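Local coordinates for protein probable amino acid aminotransferase (Mycobacterium tuberculosis, PDB 6Q1S) that is a probable amino acid aminotransferase of class IV that binds 4'-deoxy-4'-aminopyridoxal-5'-phosphate, at residues V27-R39 with H49-L62. Residues are numbered along the deposited sequence; the frame is centred on the assembly and turned at random.
Sequences VRGDGVFETLLVR and HLQRLTQSARLMDL. With PMP (4'-deoxy-4'-aminopyridoxal-5'-phosphate), chain G.
Glu34 bends at chi2, which turns its carboxylate along the helix to Arg52. Arg52 starts with CG opposite its own backbone N and turns at chi3 (83°), which brings its guanidinium side-on to Glu34. Arg52 NE gives a nearly straight bond to Glu34 OE2 (2.7 Å, 175°), in the guanidinium plane. Arg52 NH2 bonds Glu34 OE1 at 2.8 Å, tilted from that plane. Both oxygens use syn lone pairs. Arg52 NH2 also bonds O3P of PMP at 2.9 Å, and NH1 adds a weak bond to the same oxygen. NH1 also bonds Arg216 O. The two-nitrogen grip helps fix the rotation of the guanidinium, together with PMP O3P and Arg216 O. Glu34 is thus a second-shell residue that probably positions Arg52 for the PMP phosphate.

Leu36 lays CG over one face of the His49 ring, 3.8 Å from its centroid, a CH-pi contact. The ring nitrogens bond Leu45 O and Ser255 OG; Ser255 also bonds PMP.

At the other end, Val32 CG2 meets Leu53 CD1 at 3.7 Å. Val32 CG1 packs on Ser56 CB, Met60 CG (3.7 Å) and Leu62 CD1. A Schellman motif at Asp61 ends the helix and returns Leu62 to this apolar cluster.

The 49-59 part of helix 46-59 runs nearly antiparallel to strand 31-39 (167°) and packs on it, one strand of the N-terminal antiparallel sheet. Strand 89-96 pairs beside strand 31-39, and helix 67-84 packs against Leu50 and Thr54.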
loop_
_atom_site.group_PDB
_atom_site.type_symbol
_atom_site.label_atom_id
_atom_site.label_comp_id
_atom_site.label_asym_id
_atom_site.label_seq_id
_atom_site.Cartn_x
_atom_site.Cartn_y
_atom_site.Cartn_z
ATOM N N VAL B 27 0.066 -9.653 -4.852
ATOM C CA VAL B 27 -0.889 -9.089 -5.799
ATOM C C VAL B 27 -1.598 -7.873 -5.213
ATOM O O VAL B 27 -2.040 -6.993 -5.961
ATOM C CB VAL B 27 -1.900 -10.159 -6.252
ATOM C CG1 VAL B 27 -1.194 -11.267 -7.023
ATOM C CG2 VAL B 27 -2.660 -10.724 -5.058
ATOM N N ARG B 28 -1.731 -7.797 -3.885
ATOM C CA ARG B 28 -2.453 -6.689 -3.271
ATOM C C ARG B 28 -1.754 -6.097 -2.051
ATOM O O ARG B 28 -2.331 -5.215 -1.401
ATOM C CB ARG B 28 -3.887 -7.106 -2.906
ATOM C CG ARG B 28 -4.708 -7.530 -4.113
ATOM C CD ARG B 28 -5.379 -6.308 -4.735
ATOM N NE ARG B 28 -6.144 -6.617 -5.941
ATOM C CZ ARG B 28 -7.320 -7.239 -5.955
ATOM N NH1 ARG B 28 -7.887 -7.628 -4.821
ATOM N NH2 ARG B 28 -7.928 -7.469 -7.110
ATOM N N GLY B 29 -0.536 -6.527 -1.729
ATOM C CA GLY B 29 0.125 -6.049 -0.524
ATOM C C GLY B 29 -0.660 -6.291 0.745
ATOM O O GLY B 29 -0.572 -5.494 1.686
ATOM N N ASP B 30 -1.431 -7.374 0.794
ATOM C CA ASP B 30 -2.403 -7.605 1.860
ATOM C C ASP B 30 -1.729 -8.426 2.952
ATOM O O ASP B 30 -1.775 -9.657 2.956
ATOM C CB ASP B 30 -3.636 -8.310 1.308
ATOM C CG ASP B 30 -4.822 -8.232 2.241
ATOM O OD1 ASP B 30 -5.867 -8.838 1.927
ATOM O OD2 ASP B 30 -4.728 -7.535 3.272
ATOM N N GLY B 31 -1.105 -7.734 3.895
ATOM C CA GLY B 31 -0.452 -8.405 5.004
ATOM C C GLY B 31 0.217 -7.389 5.900
ATOM O O GLY B 31 0.213 -6.186 5.626
ATOM N N VAL B 32 0.796 -7.894 6.989
ATOM C CA VAL B 32 1.510 -7.063 7.947
ATOM C C VAL B 32 2.917 -7.618 8.112
ATOM O O VAL B 32 3.192 -8.783 7.810
ATOM C CB VAL B 32 0.788 -6.993 9.308
ATOM C CG1 VAL B 32 -0.622 -6.452 9.131
ATOM C CG2 VAL B 32 0.762 -8.361 9.972
ATOM N N PHE B 33 3.819 -6.769 8.600
ATOM C CA PHE B 33 5.193 -7.197 8.803
ATOM C C PHE B 33 5.825 -6.403 9.936
ATOM O O PHE B 33 5.268 -5.422 10.431
ATOM C CB PHE B 33 6.022 -7.066 7.518
ATOM C CG PHE B 33 6.543 -5.681 7.259
ATOM C CD1 PHE B 33 5.719 -4.701 6.732
ATOM C CD2 PHE B 33 7.868 -5.368 7.515
ATOM C CE1 PHE B 33 6.203 -3.427 6.484
ATOM C CE2 PHE B 33 8.359 -4.098 7.270
ATOM C CZ PHE B 33 7.525 -3.127 6.753
ATOM N N GLU B 34 7.010 -6.858 10.344
ATOM C CA GLU B 34 7.813 -6.206 11.363
ATOM C C GLU B 34 9.274 -6.297 10.957
ATOM O O GLU B 34 9.675 -7.215 10.239
ATOM C CB GLU B 34 7.611 -6.845 12.745
ATOM C CG GLU B 34 6.321 -6.439 13.437
ATOM C CD GLU B 34 6.298 -4.970 13.799
ATOM O OE1 GLU B 34 7.369 -4.426 14.142
ATOM O OE2 GLU B 34 5.212 -4.357 13.743
ATOM N N THR B 35 10.070 -5.338 11.423
ATOM C CA THR B 35 11.498 -5.307 11.137
ATOM C C THR B 35 12.265 -5.241 12.447
ATOM O O THR B 35 12.003 -4.369 13.280
ATOM C CB THR B 35 11.875 -4.116 10.248
ATOM O OG1 THR B 35 11.285 -4.277 8.952
ATOM C CG2 THR B 35 13.387 -4.018 10.101
ATOM N N LEU B 36 13.208 -6.163 12.620
ATOM C CA LEU B 36 13.989 -6.261 13.840
ATOM C C LEU B 36 15.468 -6.205 13.498
ATOM O O LEU B 36 15.888 -6.623 12.415
ATOM C CB LEU B 36 13.692 -7.560 14.605
ATOM C CG LEU B 36 12.275 -7.791 15.133
ATOM C CD1 LEU B 36 11.381 -8.378 14.054
ATOM C CD2 LEU B 36 12.309 -8.697 16.352
ATOM N N LEU B 37 16.252 -5.682 14.432
ATOM C CA LEU B 37 17.696 -5.582 14.281
ATOM C C LEU B 37 18.373 -6.656 15.121
ATOM O O LEU B 37 18.075 -6.800 16.312
ATOM C CB LEU B 37 18.194 -4.195 14.691
ATOM C CG LEU B 37 19.704 -3.957 14.617
ATOM C CD1 LEU B 37 20.162 -3.817 13.173
ATOM C CD2 LEU B 37 20.086 -2.729 15.427
ATOM N N VAL B 38 19.267 -7.415 14.499
ATOM C CA VAL B 38 20.098 -8.380 15.208
ATOM C C VAL B 38 21.412 -7.696 15.561
ATOM O O VAL B 38 22.162 -7.280 14.672
ATOM C CB VAL B 38 20.338 -9.641 14.364
ATOM C CG1 VAL B 38 21.356 -10.545 15.044
ATOM C CG2 VAL B 38 19.034 -10.387 14.143
ATOM N N ARG B 39 21.693 -7.583 16.857
ATOM C CA ARG B 39 22.904 -6.924 17.327
ATOM C C ARG B 39 23.459 -7.686 18.518
ATOM O O ARG B 39 22.728 -7.969 19.473
ATOM C CB ARG B 39 22.634 -5.462 17.712
ATOM C CG ARG B 39 23.774 -4.810 18.480
ATOM C CD ARG B 39 23.444 -3.384 18.898
ATOM N NE ARG B 39 23.641 -2.429 17.809
ATOM C CZ ARG B 39 23.597 -1.108 17.955
ATOM N NH1 ARG B 39 23.366 -0.577 19.148
ATOM N NH2 ARG B 39 23.793 -0.316 16.910
ATOM N N HIS B 49 7.938 -6.103 19.139
ATOM C CA HIS B 49 7.618 -6.259 17.725
ATOM C C HIS B 49 6.498 -7.271 17.517
ATOM O O HIS B 49 5.670 -7.106 16.614
ATOM C CB HIS B 49 8.869 -6.671 16.947
ATOM C CG HIS B 49 9.825 -5.543 16.706
ATOM N ND1 HIS B 49 10.818 -5.206 17.599
ATOM C CD2 HIS B 49 9.943 -4.681 15.669
ATOM C CE1 HIS B 49 11.504 -4.181 17.126
ATOM N NE2 HIS B 49 10.993 -3.844 15.956
ATOM N N LEU B 50 6.452 -8.321 18.340
ATOM C CA LEU B 50 5.360 -9.284 18.253
ATOM C C LEU B 50 4.073 -8.746 18.861
ATOM O O LEU B 50 2.982 -9.185 18.481
ATOM C CB LEU B 50 5.749 -10.595 18.936
ATOM C CG LEU B 50 6.897 -11.398 18.323
ATOM C CD1 LEU B 50 7.238 -12.580 19.212
ATOM C CD2 LEU B 50 6.554 -11.862 16.916
ATOM N N GLN B 51 4.175 -7.807 19.804
ATOM C CA GLN B 51 2.977 -7.160 20.328
ATOM C C GLN B 51 2.338 -6.273 19.269
ATOM O O GLN B 51 1.118 -6.304 19.070
ATOM C CB GLN B 51 3.320 -6.354 21.581
ATOM C CG GLN B 51 3.430 -7.198 22.838
ATOM C CD GLN B 51 3.855 -6.393 24.051
ATOM O OE1 GLN B 51 4.112 -5.193 23.955
ATOM N NE2 GLN B 51 3.933 -7.053 25.201
ATOM N N ARG B 52 3.150 -5.470 18.581
ATOM C CA ARG B 52 2.633 -4.653 17.492
ATOM C C ARG B 52 2.192 -5.513 16.314
ATOM O O ARG B 52 1.221 -5.174 15.628
ATOM C CB ARG B 52 3.694 -3.645 17.055
ATOM C CG ARG B 52 3.260 -2.714 15.944
ATOM C CD ARG B 52 4.231 -1.560 15.821
ATOM N NE ARG B 52 5.396 -1.933 15.025
ATOM C CZ ARG B 52 6.479 -1.175 14.889
ATOM N NH1 ARG B 52 6.543 0.003 15.492
ATOM N NH2 ARG B 52 7.496 -1.593 14.148
ATOM N N LEU B 53 2.892 -6.623 16.065
ATOM C CA LEU B 53 2.465 -7.549 15.022
ATOM C C LEU B 53 1.090 -8.125 15.330
ATOM O O LEU B 53 0.263 -8.294 14.425
ATOM C CB LEU B 53 3.492 -8.670 14.862
ATOM C CG LEU B 53 3.195 -9.689 13.760
ATOM C CD1 LEU B 53 3.435 -9.076 12.392
ATOM C CD2 LEU B 53 4.045 -10.934 13.948
ATOM N N THR B 54 0.826 -8.428 16.603
ATOM C CA THR B 54 -0.496 -8.913 16.984
ATOM C C THR B 54 -1.553 -7.844 16.744
ATOM O O THR B 54 -2.668 -8.146 16.302
ATOM C CB THR B 54 -0.490 -9.354 18.449
ATOM O OG1 THR B 54 0.419 -10.450 18.617
ATOM C CG2 THR B 54 -1.883 -9.780 18.893
ATOM N N GLN B 55 -1.207 -6.582 16.999
ATOM C CA GLN B 55 -2.166 -5.502 16.806
ATOM C C GLN B 55 -2.396 -5.230 15.325
ATOM O O GLN B 55 -3.535 -5.004 14.899
ATOM C CB GLN B 55 -1.680 -4.245 17.524
ATOM C CG GLN B 55 -1.912 -4.280 19.024
ATOM C CD GLN B 55 -3.383 -4.223 19.371
ATOM O OE1 GLN B 55 -4.191 -3.723 18.591
ATOM N NE2 GLN B 55 -3.741 -4.738 20.542
ATOM N N SER B 56 -1.326 -5.248 14.525
ATOM C CA SER B 56 -1.475 -5.054 13.087
ATOM C C SER B 56 -2.326 -6.157 12.472
ATOM O O SER B 56 -3.095 -5.910 11.536
ATOM C CB SER B 56 -0.104 -4.998 12.412
ATOM O OG SER B 56 0.681 -3.941 12.930
ATOM N N ALA B 57 -2.202 -7.381 12.986
ATOM C CA ALA B 57 -3.022 -8.479 12.485
ATOM C C ALA B 57 -4.492 -8.275 12.833
ATOM O O ALA B 57 -5.377 -8.612 12.037
ATOM C CB ALA B 57 -2.516 -9.810 13.038
ATOM N N ARG B 58 -4.774 -7.724 14.017
ATOM C CA ARG B 58 -6.161 -7.487 14.406
ATOM C C ARG B 58 -6.793 -6.393 13.558
ATOM O O ARG B 58 -7.940 -6.526 13.116
ATOM C CB ARG B 58 -6.239 -7.100 15.882
ATOM C CG ARG B 58 -7.663 -7.025 16.421
ATOM C CD ARG B 58 -7.714 -6.362 17.787
ATOM N NE ARG B 58 -7.097 -5.037 17.755
ATOM C CZ ARG B 58 -7.059 -4.200 18.786
ATOM N NH1 ARG B 58 -7.600 -4.544 19.948
ATOM N NH2 ARG B 58 -6.471 -3.018 18.656
ATOM N N LEU B 59 -6.057 -5.307 13.315
ATOM C CA LEU B 59 -6.554 -4.235 12.463
ATOM C C LEU B 59 -6.752 -4.680 11.023
ATOM O O LEU B 59 -7.516 -4.044 10.290
ATOM C CB LEU B 59 -5.594 -3.046 12.506
ATOM C CG LEU B 59 -5.514 -2.303 13.839
ATOM C CD1 LEU B 59 -4.208 -1.535 13.949
ATOM C CD2 LEU B 59 -6.703 -1.370 13.993
ATOM N N MET B 60 -6.089 -5.754 10.603
ATOM C CA MET B 60 -6.172 -6.232 9.231
ATOM C C MET B 60 -7.041 -7.471 9.093
ATOM O O MET B 60 -7.041 -8.095 8.026
ATOM C CB MET B 60 -4.770 -6.503 8.692
ATOM C CG MET B 60 -4.033 -5.234 8.321
ATOM S SD MET B 60 -4.490 -4.688 6.669
ATOM C CE MET B 60 -3.628 -5.907 5.687
ATOM N N ASP B 61 -7.785 -7.831 10.140
ATOM C CA ASP B 61 -8.678 -8.989 10.117
ATOM C C ASP B 61 -7.930 -10.245 9.685
ATOM O O ASP B 61 -8.438 -11.075 8.927
ATOM C CB ASP B 61 -9.890 -8.724 9.222
ATOM C CG ASP B 61 -10.667 -7.497 9.655
ATOM O OD1 ASP B 61 -11.019 -7.407 10.851
ATOM O OD2 ASP B 61 -10.920 -6.619 8.805
ATOM N N LEU B 62 -6.723 -10.370 10.157
ATOM C CA LEU B 62 -5.818 -11.485 9.969
ATOM C C LEU B 62 -5.896 -12.426 11.161
ATOM O O LEU B 62 -6.183 -11.994 12.281
ATOM C CB LEU B 62 -4.379 -10.988 9.804
ATOM C CG LEU B 62 -4.010 -10.505 8.404
ATOM C CD1 LEU B 62 -2.731 -9.687 8.436
ATOM C CD2 LEU B 62 -3.859 -11.695 7.478
HETATM N N1 PMP G . 6.766 4.853 11.175
HETATM C C2 PMP G . 6.694 4.084 10.062
HETATM C C2A PMP G . 5.711 4.425 8.973
HETATM C C3 PMP G . 7.583 2.905 9.911
HETATM O O3 PMP G . 7.531 2.117 8.802
HETATM C C4 PMP G . 8.530 2.619 11.011
HETATM C C4A PMP G . 9.476 1.443 10.952
HETATM N N4A PMP G . 10.386 1.603 9.804
HETATM C C5 PMP G . 8.509 3.537 12.175
HETATM C C6 PMP G . 7.619 4.607 12.185
HETATM C C5A PMP G . 9.446 3.307 13.340
HETATM O O4P PMP G . 9.094 2.095 14.003
HETATM P P PMP G . 10.218 1.200 14.729
HETATM O O1P PMP G . 11.228 0.768 13.693
HETATM O O2P PMP G . 10.889 2.032 15.797
HETATM O O3P PMP G . 9.563 -0.011 15.349
#